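Side-chain contacts in DNA primase (Aquifex aeolicus, PDB 2AU3), which probably synthesises the short RNA primers that DNA polymerase extends during DNA replication: residues V17-E22 against G65-F70; L24-V29 against Y33-P38. All blocks are in the same frame, centred on the assembly; numbering follows the deposited sequence.

Interaction 1 of 2, residues V17-E22 against G65-F70; sequences VDVISE and GDAIKF
Val19 and Ile20 of helix 16-23 meet Ala67 and Phe70 of helix 67-75 in a small, wholly apolar helix-helix contact, buried in the zinc-binding domain at the N-terminal end of the primase. No hydrogen bond crosses it. The backbones come nearest at Val19 and Ala67, with CA atoms 6.6 Å apart, and there CG1 of Val19 rests on the methyl CB of Ala67 at 3.8 Å. One turn beyond Ala67, Phe70 offers one face of its ring to Ile20. Ile20 CG1 stands 4.1 Å from the centroid of that ring, 21° off the normal, in a CH-pi contact, while Ile20 CD1 lies over the same face, 3.7 Å from Phe70 CG. Phe70 holds CG anti to its own N (chi1 176°), which swings the ring across to helix 16-23 and under this branch. In the CHC2 zinc-ribbon fold the two helices flank the five-stranded antiparallel sheet in sequence, one leading into strand 27-29 and the other following strand 64-65. Tyr23 adds an edge-to-face ring contact to Phe70, and Ile14 touches both Val19 and Ala67. Helix 67-75 is N-capped by Asp66, whose OD1 accepts from Lys69 N at 2.9 Å; the other carboxylate oxygen, OD2, bonds to Tyr79 OH. Lys69 carries its charge away from helix 16-23, to salt bridges with Asp110 and Asp114.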
ATOM      1  N   VAL A  17       1.948  15.338 -20.771  1.00 20.68           N
ATOM      2  CA  VAL A  17       3.148  15.666 -21.528  1.00 21.98           C
ATOM      3  C   VAL A  17       3.023  17.059 -22.158  1.00 21.89           C
ATOM      4  O   VAL A  17       3.916  17.899 -22.013  1.00 22.29           O
ATOM      5  CB  VAL A  17       3.463  14.572 -22.595  1.00 22.41           C
ATOM      6  CG1 VAL A  17       4.610  14.994 -23.511  1.00 24.75           C
ATOM      7  CG2 VAL A  17       3.817  13.266 -21.918  1.00 22.69           C
ATOM      8  N   ASP A  18       1.912  17.322 -22.832  1.00 22.20           N
ATOM      9  CA  ASP A  18       1.681  18.669 -23.381  1.00 22.63           C
ATOM     10  C   ASP A  18       1.683  19.754 -22.288  1.00 22.24           C
ATOM     11  O   ASP A  18       2.286  20.822 -22.474  1.00 22.67           O
ATOM     12  CB  ASP A  18       0.370  18.752 -24.181  1.00 22.60           C
ATOM     13  CG  ASP A  18       0.353  17.826 -25.393  1.00 24.50           C
ATOM     14  OD1 ASP A  18       1.411  17.619 -26.027  1.00 25.19           O
ATOM     15  OD2 ASP A  18      -0.688  17.262 -25.790  1.00 26.50           O
ATOM     16  N   VAL A  19       1.018  19.514 -21.156  1.00 22.41           N
ATOM     17  CA  VAL A  19       0.992  20.600 -20.151  1.00 22.44           C
ATOM     18  C   VAL A  19       2.313  20.897 -19.476  1.00 22.35           C
ATOM     19  O   VAL A  19       2.672  22.067 -19.350  1.00 22.34           O
ATOM     20  CB  VAL A  19      -0.271  20.672 -19.180  1.00 23.38           C
ATOM     21  CG1 VAL A  19      -1.223  19.534 -19.339  1.00 23.04           C
ATOM     22  CG2 VAL A  19       0.113  20.930 -17.709  1.00 22.28           C
ATOM     23  N   ILE A  20       3.066  19.865 -19.091  1.00 21.42           N
ATOM     24  CA  ILE A  20       4.333  20.104 -18.422  1.00 21.44           C
ATOM     25  C   ILE A  20       5.405  20.658 -19.392  1.00 21.96           C
ATOM     26  O   ILE A  20       6.278  21.448 -18.992  1.00 21.78           O
ATOM     27  CB  ILE A  20       4.796  18.830 -17.657  1.00 21.17           C
ATOM     28  CG1 ILE A  20       3.704  18.419 -16.633  1.00 20.80           C
ATOM     29  CG2 ILE A  20       6.150  19.063 -16.978  1.00 21.66           C
ATOM     30  CD1 ILE A  20       4.151  17.450 -15.499  1.00 20.66           C
ATOM     31  N   SER A  21       5.325  20.263 -20.658  1.00 22.09           N
ATOM     32  CA  SER A  21       6.276  20.745 -21.668  1.00 24.54           C
ATOM     33  C   SER A  21       6.200  22.265 -21.906  1.00 25.32           C
ATOM     34  O   SER A  21       7.184  22.875 -22.307  1.00 25.93           O
ATOM     35  CB  SER A  21       6.094  19.994 -22.995  1.00 24.97           C
ATOM     36  OG  SER A  21       7.168  20.289 -23.885  1.00 28.72           O
ATOM     37  N   GLU A  22       5.036  22.863 -21.663  1.00 26.06           N
ATOM     38  CA  GLU A  22       4.893  24.318 -21.673  1.00 27.30           C
ATOM     39  C   GLU A  22       5.826  24.989 -20.645  1.00 27.19           C
ATOM     40  O   GLU A  22       6.342  26.084 -20.886  1.00 27.41           O
ATOM     41  CB  GLU A  22       3.440  24.703 -21.372  1.00 27.96           C
ATOM     42  CG  GLU A  22       2.422  24.128 -22.361  1.00 30.09           C
ATOM     43  CD  GLU A  22       1.311  25.108 -22.705  1.00 34.64           C
ATOM     44  OE1 GLU A  22       0.558  25.526 -21.801  1.00 34.62           O
ATOM     45  OE2 GLU A  22       1.171  25.451 -23.890  1.00 36.97           O
ATOM     46  N   GLY A  65       1.983  13.590  -9.028  1.00 21.06           N
ATOM     47  CA  GLY A  65       0.567  13.791  -9.261  1.00 21.24           C
ATOM     48  C   GLY A  65       0.184  13.905 -10.730  1.00 21.50           C
ATOM     49  O   GLY A  65       0.975  13.576 -11.628  1.00 21.02           O
ATOM     50  N   ASP A  66      -1.037  14.379 -10.982  1.00 21.41           N
ATOM     51  CA  ASP A  66      -1.511  14.537 -12.353  1.00 20.77           C
ATOM     52  C   ASP A  66      -1.146  15.911 -12.916  1.00 20.47           C
ATOM     53  O   ASP A  66      -0.398  16.695 -12.293  1.00 19.89           O
ATOM     54  CB  ASP A  66      -3.031  14.223 -12.486  1.00 21.46           C
ATOM     55  CG  ASP A  66      -3.926  15.244 -11.752  1.00 23.47           C
ATOM     56  OD1 ASP A  66      -3.414  16.282 -11.305  1.00 23.30           O
ATOM     57  OD2 ASP A  66      -5.163  15.090 -11.573  1.00 25.59           O
ATOM     58  N   ALA A  67      -1.635  16.179 -14.123  1.00 19.75           N
ATOM     59  CA  ALA A  67      -1.315  17.415 -14.814  1.00 18.74           C
ATOM     60  C   ALA A  67      -1.872  18.657 -14.105  1.00 18.77           C
ATOM     61  O   ALA A  67      -1.173  19.657 -13.968  1.00 18.88           O
ATOM     62  CB  ALA A  67      -1.819  17.348 -16.258  1.00 18.99           C
ATOM     63  N   ILE A  68      -3.127  18.602 -13.664  1.00 18.62           N
ATOM     64  CA  ILE A  68      -3.707  19.733 -12.955  1.00 18.69           C
ATOM     65  C   ILE A  68      -2.873  20.066 -11.713  1.00 19.01           C
ATOM     66  O   ILE A  68      -2.625  21.249 -11.393  1.00 19.45           O
ATOM     67  CB  ILE A  68      -5.151  19.421 -12.511  1.00 19.18           C
ATOM     68  CG1 ILE A  68      -6.070  19.267 -13.739  1.00 19.83           C
ATOM     69  CG2 ILE A  68      -5.656  20.532 -11.543  1.00 18.29           C
ATOM     70  CD1 ILE A  68      -7.446  18.651 -13.420  1.00 21.34           C
ATOM     71  N   LYS A  69      -2.475  19.020 -11.000  1.00 17.97           N
ATOM     72  CA  LYS A  69      -1.697  19.173  -9.788  1.00 18.81           C
ATOM     73  C   LYS A  69      -0.340  19.819 -10.085  1.00 18.39           C
ATOM     74  O   LYS A  69       0.118  20.669  -9.321  1.00 18.71           O
ATOM     75  CB  LYS A  69      -1.505  17.820  -9.109  1.00 19.39           C
ATOM     76  CG  LYS A  69      -0.474  17.846  -8.005  1.00 21.10           C
ATOM     77  CD  LYS A  69      -0.825  16.830  -6.945  1.00 25.36           C
ATOM     78  CE  LYS A  69      -0.099  17.116  -5.660  1.00 26.58           C
ATOM     79  NZ  LYS A  69       0.300  15.837  -5.022  1.00 27.54           N
ATOM     80  N   PHE A  70       0.300  19.435 -11.192  1.00 18.08           N
ATOM     81  CA  PHE A  70       1.546  20.106 -11.574  1.00 18.46           C
ATOM     82  C   PHE A  70       1.336  21.632 -11.682  1.00 18.63           C
ATOM     83  O   PHE A  70       2.117  22.422 -11.157  1.00 19.92           O
ATOM     84  CB  PHE A  70       2.140  19.570 -12.885  1.00 16.69           C
ATOM     85  CG  PHE A  70       3.377  20.331 -13.316  1.00 18.95           C
ATOM     86  CD1 PHE A  70       4.632  20.022 -12.777  1.00 18.67           C
ATOM     87  CD2 PHE A  70       3.270  21.412 -14.186  1.00 18.81           C
ATOM     88  CE1 PHE A  70       5.774  20.750 -13.136  1.00 20.94           C
ATOM     89  CE2 PHE A  70       4.420  22.149 -14.559  1.00 21.31           C
ATOM     90  CZ  PHE A  70       5.656  21.826 -14.024  1.00 20.65           C
TER

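Interaction 2 of 2, residues L24-V29 against Y33-P38. With ZN (zinc ion), chain B.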
ATOM      1  N   LEU A  24       8.437  23.141 -18.640  1.00 24.33           N
ATOM      2  CA  LEU A  24       9.766  22.544 -18.519  1.00 24.24           C
ATOM      3  C   LEU A  24      10.357  22.010 -19.832  1.00 24.89           C
ATOM      4  O   LEU A  24       9.627  21.630 -20.765  1.00 23.33           O
ATOM      5  CB  LEU A  24       9.774  21.435 -17.448  1.00 23.85           C
ATOM      6  CG  LEU A  24       9.135  21.773 -16.087  1.00 21.47           C
ATOM      7  CD1 LEU A  24       9.096  20.560 -15.147  1.00 17.68           C
ATOM      8  CD2 LEU A  24       9.824  22.974 -15.429  1.00 20.17           C
ATOM      9  N   ASN A  25      11.689  21.999 -19.886  1.00 25.40           N
ATOM     10  CA  ASN A  25      12.418  21.329 -20.946  1.00 27.17           C
ATOM     11  C   ASN A  25      12.462  19.831 -20.667  1.00 26.92           C
ATOM     12  O   ASN A  25      13.186  19.379 -19.778  1.00 27.22           O
ATOM     13  CB  ASN A  25      13.850  21.872 -21.052  1.00 28.18           C
ATOM     14  CG  ASN A  25      13.905  23.386 -21.041  0.50 31.25           C
ATOM     15  OD1 ASN A  25      13.333  24.039 -21.904  0.50 35.50           O
ATOM     16  ND2 ASN A  25      14.608  23.949 -20.063  0.50 33.75           N
ATOM     17  N   LEU A  26      11.691  19.063 -21.428  1.00 26.63           N
ATOM     18  CA  LEU A  26      11.567  17.642 -21.170  1.00 26.65           C
ATOM     19  C   LEU A  26      12.437  16.887 -22.164  1.00 26.88           C
ATOM     20  O   LEU A  26      12.360  17.131 -23.380  1.00 27.17           O
ATOM     21  CB  LEU A  26      10.102  17.188 -21.258  1.00 26.48           C
ATOM     22  CG  LEU A  26       9.108  17.730 -20.219  1.00 26.03           C
ATOM     23  CD1 LEU A  26       7.722  17.201 -20.501  1.00 26.37           C
ATOM     24  CD2 LEU A  26       9.529  17.383 -18.803  1.00 25.90           C
ATOM     25  N   GLU A  27      13.291  16.011 -21.641  1.00 25.73           N
ATOM     26  CA  GLU A  27      14.076  15.108 -22.474  1.00 25.92           C
ATOM     27  C   GLU A  27      13.426  13.733 -22.448  1.00 25.24           C
ATOM     28  O   GLU A  27      13.056  13.248 -21.384  1.00 24.08           O
ATOM     29  CB  GLU A  27      15.502  14.968 -21.939  1.00 26.45           C
ATOM     30  CG  GLU A  27      16.394  14.133 -22.864  1.00 30.90           C
ATOM     31  CD  GLU A  27      17.603  13.514 -22.177  1.00 37.99           C
ATOM     32  OE1 GLU A  27      17.789  13.736 -20.952  1.00 40.68           O
ATOM     33  OE2 GLU A  27      18.380  12.798 -22.872  1.00 41.80           O
ATOM     34  N   LYS A  28      13.300  13.103 -23.612  1.00 24.60           N
ATOM     35  CA  LYS A  28      12.695  11.787 -23.695  1.00 24.79           C
ATOM     36  C   LYS A  28      13.708  10.747 -23.253  1.00 23.78           C
ATOM     37  O   LYS A  28      14.764  10.627 -23.859  1.00 24.59           O
ATOM     38  CB  LYS A  28      12.228  11.483 -25.124  1.00 25.52           C
ATOM     39  CG  LYS A  28      11.215  10.315 -25.182  1.00 26.13           C
ATOM     40  CD  LYS A  28      10.155  10.543 -26.263  1.00 29.98           C
ATOM     41  CE  LYS A  28       9.031   9.492 -26.207  1.00 28.33           C
ATOM     42  NZ  LYS A  28       9.547   8.122 -25.982  1.00 31.06           N
ATOM     43  N   VAL A  29      13.388  10.021 -22.187  1.00 23.02           N
ATOM     44  CA  VAL A  29      14.236   8.927 -21.676  1.00 23.37           C
ATOM     45  C   VAL A  29      13.373   7.660 -21.705  1.00 23.24           C
ATOM     46  O   VAL A  29      12.400   7.542 -20.950  1.00 23.11           O
ATOM     47  CB  VAL A  29      14.794   9.242 -20.243  1.00 23.30           C
ATOM     48  CG1 VAL A  29      13.659   9.458 -19.255  1.00 25.95           C
ATOM     49  CG2 VAL A  29      15.721   8.134 -19.740  1.00 24.56           C
ATOM     50  N   TYR A  33       9.588  11.029 -19.869  1.00 23.55           N
ATOM     51  CA  TYR A  33      10.358  12.264 -20.006  1.00 23.81           C
ATOM     52  C   TYR A  33      10.946  12.603 -18.667  1.00 23.88           C
ATOM     53  O   TYR A  33      10.376  12.262 -17.633  1.00 24.10           O
ATOM     54  CB  TYR A  33       9.484  13.419 -20.491  1.00 23.07           C
ATOM     55  CG  TYR A  33       8.995  13.244 -21.901  1.00 23.51           C
ATOM     56  CD1 TYR A  33       9.744  13.707 -22.975  1.00 24.40           C
ATOM     57  CD2 TYR A  33       7.777  12.622 -22.166  1.00 23.89           C
ATOM     58  CE1 TYR A  33       9.304  13.547 -24.280  1.00 24.98           C
ATOM     59  CE2 TYR A  33       7.325  12.461 -23.470  1.00 25.26           C
ATOM     60  CZ  TYR A  33       8.088  12.935 -24.524  1.00 26.43           C
ATOM     61  OH  TYR A  33       7.669  12.764 -25.837  1.00 29.78           O
ATOM     62  N   ARG A  34      12.112  13.238 -18.681  1.00 24.11           N
ATOM     63  CA  ARG A  34      12.717  13.680 -17.447  1.00 25.26           C
ATOM     64  C   ARG A  34      13.323  15.067 -17.619  1.00 25.25           C
ATOM     65  O   ARG A  34      13.620  15.502 -18.748  1.00 24.93           O
ATOM     66  CB  ARG A  34      13.757  12.676 -16.937  1.00 26.31           C
ATOM     67  CG  ARG A  34      15.101  12.854 -17.565  1.00 29.06           C
ATOM     68  CD  ARG A  34      16.268  12.202 -16.836  1.00 32.51           C
ATOM     69  NE  ARG A  34      17.480  12.408 -17.640  1.00 36.62           N
ATOM     70  CZ  ARG A  34      18.469  11.539 -17.761  1.00 38.03           C
ATOM     71  NH1 ARG A  34      18.427  10.379 -17.127  1.00 40.91           N
ATOM     72  NH2 ARG A  34      19.499  11.827 -18.534  1.00 41.81           N
ATOM     73  N   THR A  35      13.485  15.752 -16.493  1.00 25.07           N
ATOM     74  CA  THR A  35      14.039  17.102 -16.452  1.00 25.85           C
ATOM     75  C   THR A  35      14.438  17.375 -15.000  1.00 25.89           C
ATOM     76  O   THR A  35      14.294  16.488 -14.140  1.00 25.84           O
ATOM     77  CB  THR A  35      12.991  18.124 -16.981  1.00 26.19           C
ATOM     78  OG1 THR A  35      13.568  19.439 -17.059  1.00 28.22           O
ATOM     79  CG2 THR A  35      11.850  18.292 -16.006  1.00 25.36           C
ATOM     80  N   ASN A  36      14.993  18.551 -14.714  1.00 26.04           N
ATOM     81  CA  ASN A  36      15.353  18.854 -13.327  1.00 26.04           C
ATOM     82  C   ASN A  36      14.108  19.332 -12.624  1.00 25.35           C
ATOM     83  O   ASN A  36      13.307  20.073 -13.201  1.00 24.58           O
ATOM     84  CB  ASN A  36      16.459  19.917 -13.209  1.00 26.63           C
ATOM     85  CG  ASN A  36      17.688  19.592 -14.032  1.00 27.93           C
ATOM     86  OD1 ASN A  36      18.598  18.902 -13.573  1.00 31.83           O
ATOM     87  ND2 ASN A  36      17.740  20.123 -15.240  1.00 25.17           N
ATOM     88  N   CYS A  37      13.961  18.950 -11.364  1.00 25.43           N
ATOM     89  CA  CYS A  37      12.769  19.319 -10.608  1.00 25.20           C
ATOM     90  C   CYS A  37      12.713  20.834 -10.311  1.00 25.68           C
ATOM     91  O   CYS A  37      13.702  21.417  -9.880  1.00 24.66           O
ATOM     92  CB  CYS A  37      12.694  18.508  -9.318  1.00 25.12           C
ATOM     93  SG  CYS A  37      11.187  18.783  -8.369  1.00 25.64           S
ATOM     94  N   PRO A  38      11.558  21.458 -10.552  1.00 26.24           N
ATOM     95  CA  PRO A  38      11.386  22.891 -10.269  1.00 27.59           C
ATOM     96  C   PRO A  38      10.975  23.158  -8.812  1.00 28.72           C
ATOM     97  O   PRO A  38      10.830  24.322  -8.427  1.00 28.74           O
ATOM     98  CB  PRO A  38      10.235  23.286 -11.207  1.00 27.28           C
ATOM     99  CG  PRO A  38       9.387  22.024 -11.299  1.00 27.42           C
ATOM    100  CD  PRO A  38      10.333  20.853 -11.103  1.00 25.51           C
TER
HETATM  101 ZN    ZN B 501      11.629  17.303  -6.709  1.00 29.93          ZN
HETATM  102  O   HOH W   1      16.933  15.320 -18.243  1.00 35.29           O
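Glu27 and Arg34 form an antiparallel hydrogen-bonded pair, Glu27 N giving to Arg34 O at 3.0 Å and Arg34 N to Glu27 O at 2.9 Å, and Lys28 faces Tyr33 as the adjoining non-hydrogen-bonded pair. The side chains of Glu27 and Arg34 run side by side, their carboxylate and guanidinium planes 66° apart, in a long salt bridge from Glu27 OE1 to Arg34 NH2 (3.5 Å). A water in the guanidinium plane accepts from Arg34 NE and donates to Glu27 OE1. On the other face of the sheet, the aliphatic chain of Lys28 lies against the phenol of Tyr33, with Lys28 CD 3.4 Å from Tyr33 OH; Lys28 NZ bonds to Gly30 O. Leu26 CB meets Tyr33 CB at 3.9 Å. A serine here would keep CB but lack the ring, and would probably leave the Lys28 methylenes without the surface they lie against and Leu26 CB with only part of its contact. Thr35 turns OG1 anti to its N (chi1 -175°), donating to Asn25 O at 2.7 Å, while its CG2 packs against Leu24 CD1 and Leu26 CD2. Beyond the strand, Cys37 SG binds zinc at 2.3 Å together with His40, Cys58 and Cys61: a beta hairpin leading into the first ligand of a CHC2 zinc ribbon.

In the fold
Interaction 1 is a buried contact between two helices, whereas interaction 2 lies largely at the surface and pairs two neighbouring strands at one margin of the zinc-ribbon sheet. Their chemistry follows: the helices meet through hydrocarbon alone, while the hairpin adds backbone bonds, an ion pair and a bridging water. Helix 16-23 is followed in the chain, after a short loop, by strand 27-29, and the contacts, with centres about 12 Å apart, also touch directly. Val17 CG1 packs on Tyr33 CE2 at 3.7 Å, and Leu24 CD1 meets Phe70 CZ at 3.8 Å. Leu24, which touches Phe70 on one hand and Thr35 on the other, links the helix pair to the strand that leads to the zinc site.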